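Local coordinates for acyl-CoA-binding domain-containing protein 1 (Oryza sativa Japonica Group, PDB 5H3G) that binds medium- and long-chain acyl-CoA esters with high affinity, also binds phosphatidic acid and phosphatidylcholine in vitro, and may take part in phospholipid biosynthesis, at residues A[35-38]-A[39-43]; A[69-72]-A[73-77]; A[83-86]-A[87-90]. One frame throughout, in Å; residues are numbered along the deposited sequence.

Overall arrangement
Following the chain from the N terminus, contact 1 comes first, at the C-terminal end of helix 26-41, where residues 35-43 finish the helix and turn out of it. Contact 2 (69-77) starts helix 71-92, and contact 3 (83-90) lies further along that same helix, toward its C-terminal end. Each is local, within one continuous run of residues, so none closes a long loop; they follow one another in series, with no nesting or crossing. Contacts 1 and 2 touch, packing the end of helix 26-41 against the start of helix 71-92. Contact 3 is separate, its centre about 20 Å from that of contact 2, and lies near the surface of the four-helix acyl-CoA-binding fold.

Contact 1 of 3, residues A[35-38]-A[39-43]; sequences LYKQ and ATVGD
Gln38 and Asp43 lie side by side and join through a nearly straight bond from Gln38 NE2 to Asp43 OD1 (2.9 Å, 166° at the hydrogen). The acceptor lies in the amide plane, while the carboxylate is turned 37° from it. With CG anti to the backbone N (chi1 -171°) and a bend at chi2, Gln38 sends its amide past the helix end. Both atoms have second partners, NE2 bonding Lys69 O and OD1 accepting from Gly68 N, which ties this end to the approach to helix 71-92. Thr40 OG1 donates to Tyr36 O (2.8 Å), which also accepts from Thr40 N, the two donors arriving from opposite faces of the carbonyl.

Thr40 CG2 sits over one face of the Tyr36 ring, 4.1 Å from its centroid, in a CH-pi contact, and Val41 CG2 lies 3.9 Å from Lys37 CE.

Gly42 leaves the helix with positive phi, where a side chain would jam against the preceding carbonyl O, which calls for glycine. Leu35, Tyr36 and Lys37 belong to an acyl-CoA site inferred by similarity. Around this helix end, Trp63 of helix 57-64 donates to Gly42 O, Ala74 of helix 71-92 covers Gln38 and Ala39, and Phe10 of helix 4-17 meets Ala39 and Thr40.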
ATOM      1  N   LEU A  35       3.155  -0.620   0.833  1.00 12.17           N
ATOM      2  CA  LEU A  35       2.993   0.209   2.018  1.00 13.48           C
ATOM      3  C   LEU A  35       2.081  -0.457   3.035  1.00 13.24           C
ATOM      4  O   LEU A  35       2.302  -0.336   4.242  1.00 13.06           O
ATOM      5  CB  LEU A  35       2.449   1.583   1.637  1.00 11.91           C
ATOM      6  CG  LEU A  35       3.456   2.471   0.923  1.00 13.14           C
ATOM      7  CD1 LEU A  35       2.724   3.663   0.326  1.00 14.79           C
ATOM      8  CD2 LEU A  35       4.473   2.891   1.953  1.00 14.14           C
ATOM      9  N   TYR A  36       1.046  -1.168   2.577  1.00 10.66           N
ATOM     10  CA  TYR A  36       0.171  -1.848   3.520  1.00 11.71           C
ATOM     11  C   TYR A  36       0.923  -2.932   4.279  1.00 11.21           C
ATOM     12  O   TYR A  36       0.789  -3.053   5.503  1.00 11.55           O
ATOM     13  CB  TYR A  36      -1.024  -2.451   2.786  1.00 10.70           C
ATOM     14  CG  TYR A  36      -2.056  -3.019   3.735  1.00 10.90           C
ATOM     15  CD1 TYR A  36      -3.027  -2.210   4.293  1.00 10.93           C
ATOM     16  CD2 TYR A  36      -2.033  -4.361   4.092  1.00 11.31           C
ATOM     17  CE1 TYR A  36      -3.985  -2.729   5.165  1.00 12.39           C
ATOM     18  CE2 TYR A  36      -2.964  -4.887   4.968  1.00 13.62           C
ATOM     19  CZ  TYR A  36      -3.947  -4.064   5.506  1.00 12.18           C
ATOM     20  OH  TYR A  36      -4.885  -4.582   6.371  1.00 14.12           O
ATOM     21  N   LYS A  37       1.698  -3.749   3.564  1.00 11.34           N
ATOM     22  CA  LYS A  37       2.561  -4.724   4.228  1.00 11.88           C
ATOM     23  C   LYS A  37       3.488  -4.044   5.228  1.00 13.22           C
ATOM     24  O   LYS A  37       3.579  -4.450   6.394  1.00 12.87           O
ATOM     25  CB  LYS A  37       3.373  -5.488   3.192  1.00 14.43           C
ATOM     26  CG  LYS A  37       2.533  -6.337   2.234  1.00 12.11           C
ATOM     27  CD  LYS A  37       1.702  -7.361   2.993  1.00 12.48           C
ATOM     28  CE  LYS A  37       2.547  -8.314   3.836  1.00 13.23           C
ATOM     29  NZ  LYS A  37       1.716  -9.492   4.250  1.00 14.58           N
ATOM     30  N   GLN A  38       4.219  -3.031   4.773  1.00 13.21           N
ATOM     31  CA  GLN A  38       5.179  -2.359   5.646  1.00 16.05           C
ATOM     32  C   GLN A  38       4.497  -1.764   6.872  1.00 13.48           C
ATOM     33  O   GLN A  38       5.011  -1.874   7.994  1.00 16.78           O
ATOM     34  CB  GLN A  38       5.908  -1.269   4.865  1.00 12.28           C
ATOM     35  CG  GLN A  38       7.072  -0.686   5.647  1.00 12.84           C
ATOM     36  CD  GLN A  38       8.209  -1.678   5.818  1.00 19.51           C
ATOM     37  OE1 GLN A  38       8.328  -2.661   5.078  1.00 16.73           O
ATOM     38  NE2 GLN A  38       9.060  -1.428   6.812  1.00 19.07           N
ATOM     39  N   ALA A  39       3.325  -1.160   6.678  1.00 12.08           N
ATOM     40  CA  ALA A  39       2.602  -0.500   7.764  1.00 15.97           C
ATOM     41  C   ALA A  39       2.136  -1.482   8.830  1.00 14.64           C
ATOM     42  O   ALA A  39       2.173  -1.174  10.024  1.00 17.13           O
ATOM     43  CB  ALA A  39       1.402   0.254   7.194  1.00 15.14           C
ATOM     44  N   THR A  40       1.679  -2.664   8.424  1.00 13.79           N
ATOM     45  CA  THR A  40       1.073  -3.599   9.357  1.00 14.13           C
ATOM     46  C   THR A  40       2.061  -4.613   9.921  1.00 14.43           C
ATOM     47  O   THR A  40       2.007  -4.908  11.114  1.00 19.76           O
ATOM     48  CB  THR A  40      -0.091  -4.337   8.690  1.00 16.13           C
ATOM     49  OG1 THR A  40       0.370  -4.988   7.499  1.00 14.80           O
ATOM     50  CG2 THR A  40      -1.204  -3.371   8.324  1.00 16.78           C
ATOM     51  N   VAL A  41       2.981  -5.150   9.118  1.00 18.74           N
ATOM     52  CA  VAL A  41       3.859  -6.215   9.593  1.00 15.49           C
ATOM     53  C   VAL A  41       5.336  -5.850   9.523  1.00 17.19           C
ATOM     54  O   VAL A  41       6.175  -6.644   9.969  1.00 17.07           O
ATOM     55  CB  VAL A  41       3.598  -7.547   8.858  1.00 15.56           C
ATOM     56  CG1 VAL A  41       2.189  -8.027   9.153  1.00 15.93           C
ATOM     57  CG2 VAL A  41       3.811  -7.412   7.369  1.00 17.10           C
ATOM     58  N   GLY A  42       5.690  -4.685   8.990  1.00 17.33           N
ATOM     59  CA  GLY A  42       7.089  -4.284   9.014  1.00 18.16           C
ATOM     60  C   GLY A  42       7.895  -4.823   7.843  1.00 17.61           C
ATOM     61  O   GLY A  42       7.363  -5.160   6.779  1.00 16.81           O
ATOM     62  N   ASP A  43       9.209  -4.907   8.059  1.00 18.56           N
ATOM     63  CA  ASP A  43      10.138  -5.206   6.977  1.00 19.94           C
ATOM     64  C   ASP A  43       9.849  -6.566   6.366  1.00 19.22           C
ATOM     65  O   ASP A  43       9.559  -7.535   7.076  1.00 23.20           O
ATOM     66  CB  ASP A  43      11.585  -5.211   7.479  1.00 20.14           C
ATOM     67  CG  ASP A  43      12.139  -3.819   7.736  1.00 24.50           C
ATOM     68  OD1 ASP A  43      11.498  -2.824   7.352  1.00 20.82           O
ATOM     69  OD2 ASP A  43      13.241  -3.727   8.334  1.00 25.67           O
TER

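Contact 2 of 3, residues A[69-72]-A[73-77]; sequences KSKE and EAMSD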
ATOM      1  N   LYS A  69      10.797   1.660   6.947  1.00 19.45           N
ATOM      2  CA  LYS A  69       9.866   2.671   7.426  1.00 20.36           C
ATOM      3  C   LYS A  69       9.194   2.199   8.714  1.00 27.67           C
ATOM      4  O   LYS A  69       8.747   1.053   8.809  1.00 29.15           O
ATOM      5  CB  LYS A  69       8.805   2.981   6.363  1.00 19.12           C
ATOM      6  CG  LYS A  69       9.332   3.521   5.035  1.00 20.06           C
ATOM      7  CD  LYS A  69       8.156   3.956   4.157  1.00 22.02           C
ATOM      8  CE  LYS A  69       8.603   4.541   2.830  1.00 22.55           C
ATOM      9  NZ  LYS A  69       9.182   5.907   2.961  1.00 23.54           N
ATOM     10  N   SER A  70       9.092   3.091   9.693  1.00 28.10           N
ATOM     11  CA  SER A  70       8.325   2.774  10.888  1.00 25.35           C
ATOM     12  C   SER A  70       6.850   2.528  10.551  1.00 19.89           C
ATOM     13  O   SER A  70       6.355   2.865   9.469  1.00 18.89           O
ATOM     14  CB  SER A  70       8.423   3.906  11.901  1.00 20.93           C
ATOM     15  OG  SER A  70       7.769   5.064  11.410  1.00 21.50           O
ATOM     16  N   LYS A  71       6.146   1.916  11.508  1.00 25.96           N
ATOM     17  CA  LYS A  71       4.697   1.758  11.398  1.00 24.99           C
ATOM     18  C   LYS A  71       4.030   3.103  11.181  1.00 25.10           C
ATOM     19  O   LYS A  71       3.109   3.242  10.364  1.00 20.73           O
ATOM     20  CB  LYS A  71       4.159   1.093  12.670  1.00 23.67           C
ATOM     21  CG  LYS A  71       2.639   1.015  12.773  1.00 25.68           C
ATOM     22  CD  LYS A  71       2.227   0.331  14.075  1.00 23.90           C
ATOM     23  CE  LYS A  71       0.796  -0.181  13.981  1.00 34.22           C
ATOM     24  NZ  LYS A  71       0.343  -0.891  15.214  1.00 44.34           N
ATOM     25  N   GLU A  72       4.495   4.111  11.902  1.00 20.54           N
ATOM     26  CA  GLU A  72       3.928   5.435  11.748  1.00 22.83           C
ATOM     27  C   GLU A  72       4.201   5.976  10.344  1.00 23.89           C
ATOM     28  O   GLU A  72       3.295   6.520   9.708  1.00 23.35           O
ATOM     29  CB  GLU A  72       4.490   6.331  12.852  1.00 20.91           C
ATOM     30  CG  GLU A  72       3.793   7.670  13.054  1.00 29.88           C
ATOM     31  CD  GLU A  72       2.686   7.716  14.097  1.00 34.15           C
ATOM     32  OE1 GLU A  72       2.279   6.653  14.599  1.00 31.29           O
ATOM     33  OE2 GLU A  72       2.209   8.847  14.389  1.00 26.49           O
ATOM     34  N   GLU A  73       5.427   5.782   9.823  1.00 19.95           N
ATOM     35  CA  GLU A  73       5.784   6.303   8.499  1.00 20.28           C
ATOM     36  C   GLU A  73       5.000   5.608   7.394  1.00 20.50           C
ATOM     37  O   GLU A  73       4.495   6.263   6.475  1.00 18.16           O
ATOM     38  CB  GLU A  73       7.281   6.139   8.229  1.00 21.31           C
ATOM     39  CG  GLU A  73       8.168   7.171   8.896  1.00 21.42           C
ATOM     40  CD  GLU A  73       9.666   6.888   8.730  1.00 34.10           C
ATOM     41  OE1 GLU A  73      10.058   5.716   8.546  1.00 34.64           O
ATOM     42  OE2 GLU A  73      10.461   7.841   8.795  1.00 29.02           O
ATOM     43  N   ALA A  74       4.942   4.274   7.433  1.00 21.24           N
ATOM     44  CA  ALA A  74       4.318   3.536   6.337  1.00 21.42           C
ATOM     45  C   ALA A  74       2.808   3.707   6.350  1.00 16.93           C
ATOM     46  O   ALA A  74       2.190   3.815   5.283  1.00 16.22           O
ATOM     47  CB  ALA A  74       4.695   2.057   6.409  1.00 20.46           C
ATOM     48  N   MET A  75       2.196   3.722   7.540  1.00 17.06           N
ATOM     49  CA  MET A  75       0.786   4.090   7.646  1.00 17.77           C
ATOM     50  C   MET A  75       0.553   5.456   7.038  1.00 18.07           C
ATOM     51  O   MET A  75      -0.418   5.666   6.300  1.00 15.43           O
ATOM     52  CB  MET A  75       0.329   4.113   9.108  1.00 24.76           C
ATOM     53  CG  MET A  75      -0.044   2.783   9.708  1.00 25.93           C
ATOM     54  SD  MET A  75      -0.789   2.950  11.351  1.00 23.00           S
ATOM     55  CE  MET A  75      -1.279   1.253  11.588  1.00 34.68           C
ATOM     56  N   SER A  76       1.448   6.393   7.358  1.00 21.10           N
ATOM     57  CA  SER A  76       1.420   7.734   6.802  1.00 18.28           C
ATOM     58  C   SER A  76       1.398   7.712   5.283  1.00 16.30           C
ATOM     59  O   SER A  76       0.534   8.330   4.645  1.00 15.78           O
ATOM     60  CB  SER A  76       2.662   8.499   7.290  1.00 18.98           C
ATOM     61  OG  SER A  76       2.773   8.414   8.685  1.00 27.39           O
ATOM     62  N   ASP A  77       2.384   7.051   4.690  1.00 16.50           N
ATOM     63  CA  ASP A  77       2.492   7.043   3.241  1.00 17.07           C
ATOM     64  C   ASP A  77       1.299   6.351   2.619  1.00 15.16           C
ATOM     65  O   ASP A  77       0.751   6.834   1.629  1.00 14.67           O
ATOM     66  CB  ASP A  77       3.770   6.350   2.812  1.00 16.60           C
ATOM     67  CG  ASP A  77       4.984   7.122   3.193  1.00 28.63           C
ATOM     68  OD1 ASP A  77       4.887   8.362   3.200  1.00 23.63           O
ATOM     69  OD2 ASP A  77       6.008   6.489   3.503  1.00 30.15           O
TER
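Lys71 lies alongside Met75, both side chains pointing the same way, and its CE meets Met75 CE at 3.5 Å, tighter than an ordinary carbon contact. Lys71 is extended throughout and Met75 beyond CG, so the aliphatic part of the lysine follows the thioether chain, one helical turn apart. The backbone bond from Met75 N to Lys71 O closes the same turn.

The polar centre is a capping box. Ser70 is the N-cap: its OG accepts from Glu73 N at 2.9 Å, and in return Ser70 N donates to Glu73 OE1 at 3.0 Å. The OG is placed for this by chi1 of 67°, which sets it between the backbone N and the carbonyl carbon. Glu73 reaches back, extended beyond CG, to the residue before the helix, and its OE1 is met on the anti side, 28° out of the carboxylate plane. Two backbone N-H groups, one just before the helix and one in its first turn, are thus satisfied by side chains. With the hydroxyl gone, as in an alanine here, Glu73 N is likely to be left without its capping acceptor, and the first turn less firmly fixed.

On another flank, the Lys69 side chain, bent at chi4, crosses that of Asp77 at about a right angle. Lys69 NZ reaches Asp77 OD2 at 3.3 Å, a salt bridge whose hydrogen bond is weak, and Lys69 CD lies against the same Asp77 OD2 at 3.4 Å.

Glu72 turns elsewhere, its OE2 bonded to Ser3 OG. Among the neighbouring helices, Met75 packs on Gln7 and Phe10 of helix 4-17 and on Ala39 of helix 26-41, while Asp77 touches Leu35 of the latter.

Contact 3 of 3, residues A[83-86]-A[87-90]; sequences KQLL and EEAA
Gln84 and Glu88, one turn apart, meet at a slant, with the amide and carboxylate planes 36° apart. Glu88, CG beside its own backbone N and the chain extended beyond, points back along the helix to the preceding turn. Its OE1 comes within 3.7 Å of Gln84 CG, while Glu88 OE2 approaches Leu85 CD2 at 3.6 Å, so the carboxylate touches both residues.

Lys83 and Glu87 also slant across each other. Lys83 is modelled in two conformations, and in one of them a bend at chi2 carries the chain along the helix, bringing Lys83 NZ to 3.4 Å from Glu87 OE2. This salt bridge, with its weak hydrogen bond, is therefore doubtful or at most part-time. In the same conformer Lys83 CE passes Glu87 CG at 4.0 Å.

The backbone bonds form an unbroken i to i+4 series: Glu87 N to Lys83 O, Glu88 N to Gln84 O, and Ala90 N to Leu86 O. Within it Ala89 N bonds Leu85 O at 2.8 Å. On the inward side of the helix, Leu85 packs on Asn28 and Leu32 of helix 26-41, and Leu86 on Tyr13 and Lys16 of helix 4-17.

Polar side chains toward solvent and leucines toward helices 4-17 and 26-41 are consistent with an amphipathic helix, here the last of the four in the acyl-CoA-binding protein fold.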
ATOM      1  N   LYS A  83      -5.382   8.507  -0.406  1.00 11.85           N
ATOM      2  CA  LYS A  83      -6.075   9.782  -0.557  0.53 12.42           C
ATOM      3  C   LYS A  83      -5.932  10.322  -1.972  1.00 12.44           C
ATOM      4  O   LYS A  83      -6.904  10.772  -2.589  1.00 14.21           O
ATOM      5  CB  LYS A  83      -5.521  10.786   0.453  0.53 13.64           C
ATOM      6  CG  LYS A  83      -6.069  12.166   0.296  0.53 15.42           C
ATOM      7  CD  LYS A  83      -7.578  12.144   0.416  0.53 12.89           C
ATOM      8  CE  LYS A  83      -8.116  13.555   0.508  0.53 13.54           C
ATOM      9  NZ  LYS A  83      -9.602  13.567   0.565  0.53 19.33           N
ATOM     10  N   GLN A  84      -4.705  10.292  -2.501  1.00 12.61           N
ATOM     11  CA  GLN A  84      -4.473  10.766  -3.862  1.00 12.87           C
ATOM     12  C   GLN A  84      -5.281   9.953  -4.867  1.00 13.89           C
ATOM     13  O   GLN A  84      -5.947  10.511  -5.748  1.00 12.88           O
ATOM     14  CB  GLN A  84      -2.984  10.705  -4.185  1.00 14.90           C
ATOM     15  CG  GLN A  84      -2.653  11.191  -5.576  1.00 20.93           C
ATOM     16  CD  GLN A  84      -1.177  11.076  -5.886  1.00 35.58           C
ATOM     17  OE1 GLN A  84      -0.423  10.422  -5.157  1.00 37.64           O
ATOM     18  NE2 GLN A  84      -0.754  11.709  -6.972  1.00 40.46           N
ATOM     19  N   LEU A  85      -5.247   8.625  -4.735  1.00 11.63           N
ATOM     20  CA  LEU A  85      -5.991   7.773  -5.659  1.00 13.87           C
ATOM     21  C   LEU A  85      -7.495   8.005  -5.553  1.00 14.19           C
ATOM     22  O   LEU A  85      -8.207   7.983  -6.566  1.00 13.22           O
ATOM     23  CB  LEU A  85      -5.649   6.304  -5.388  1.00 10.65           C
ATOM     24  CG  LEU A  85      -4.275   5.915  -5.932  1.00 11.05           C
ATOM     25  CD1 LEU A  85      -3.803   4.634  -5.299  1.00 10.92           C
ATOM     26  CD2 LEU A  85      -4.325   5.757  -7.439  1.00 14.86           C
ATOM     27  N   LEU A  86      -7.997   8.220  -4.332  1.00 12.18           N
ATOM     28  CA  LEU A  86      -9.424   8.487  -4.150  1.00 13.77           C
ATOM     29  C   LEU A  86      -9.826   9.793  -4.818  1.00 11.93           C
ATOM     30  O   LEU A  86     -10.901   9.887  -5.427  1.00 13.60           O
ATOM     31  CB  LEU A  86      -9.763   8.531  -2.662  1.00 13.76           C
ATOM     32  CG  LEU A  86      -9.814   7.174  -1.956  1.00 11.24           C
ATOM     33  CD1 LEU A  86      -9.719   7.403  -0.455  1.00 15.28           C
ATOM     34  CD2 LEU A  86     -11.077   6.401  -2.289  1.00 13.09           C
ATOM     35  N   GLU A  87      -8.970  10.806  -4.727  1.00 13.84           N
ATOM     36  CA  GLU A  87      -9.266  12.063  -5.397  1.00 13.42           C
ATOM     37  C   GLU A  87      -9.187  11.908  -6.910  1.00 16.06           C
ATOM     38  O   GLU A  87      -9.999  12.479  -7.646  1.00 15.22           O
ATOM     39  CB  GLU A  87      -8.321  13.148  -4.892  1.00 15.78           C
ATOM     40  CG  GLU A  87      -8.676  13.557  -3.467  1.00 25.94           C
ATOM     41  CD  GLU A  87     -10.151  13.953  -3.329  1.00 26.95           C
ATOM     42  OE1 GLU A  87     -10.559  14.940  -3.973  1.00 31.18           O
ATOM     43  OE2 GLU A  87     -10.904  13.270  -2.598  1.00 21.24           O
ATOM     44  N   GLU A  88      -8.243  11.106  -7.389  1.00 14.51           N
ATOM     45  CA  GLU A  88      -8.149  10.880  -8.826  1.00 14.55           C
ATOM     46  C   GLU A  88      -9.343  10.078  -9.338  1.00 12.32           C
ATOM     47  O   GLU A  88      -9.857  10.355 -10.430  1.00 12.26           O
ATOM     48  CB  GLU A  88      -6.817  10.196  -9.144  1.00 13.18           C
ATOM     49  CG  GLU A  88      -5.607  11.132  -8.934  1.00 16.60           C
ATOM     50  CD  GLU A  88      -4.272  10.402  -8.897  1.00 17.35           C
ATOM     51  OE1 GLU A  88      -3.236  11.010  -9.264  1.00 21.52           O
ATOM     52  OE2 GLU A  88      -4.243   9.238  -8.477  1.00 17.27           O
ATOM     53  N   ALA A  89      -9.823   9.104  -8.551  1.00 11.40           N
ATOM     54  CA  ALA A  89     -10.993   8.329  -8.960  1.00 12.19           C
ATOM     55  C   ALA A  89     -12.227   9.211  -9.027  1.00 13.25           C
ATOM     56  O   ALA A  89     -13.028   9.103  -9.959  1.00 10.58           O
ATOM     57  CB  ALA A  89     -11.224   7.160  -8.001  1.00 11.57           C
ATOM     58  N   ALA A  90     -12.382  10.111  -8.050  1.00 11.20           N
ATOM     59  CA  ALA A  90     -13.519  11.023  -8.074  1.00 12.33           C
ATOM     60  C   ALA A  90     -13.424  11.983  -9.254  1.00 13.05           C
ATOM     61  O   ALA A  90     -14.442  12.294  -9.885  1.00 16.61           O
ATOM     62  CB  ALA A  90     -13.605  11.788  -6.751  1.00 17.75           C
TER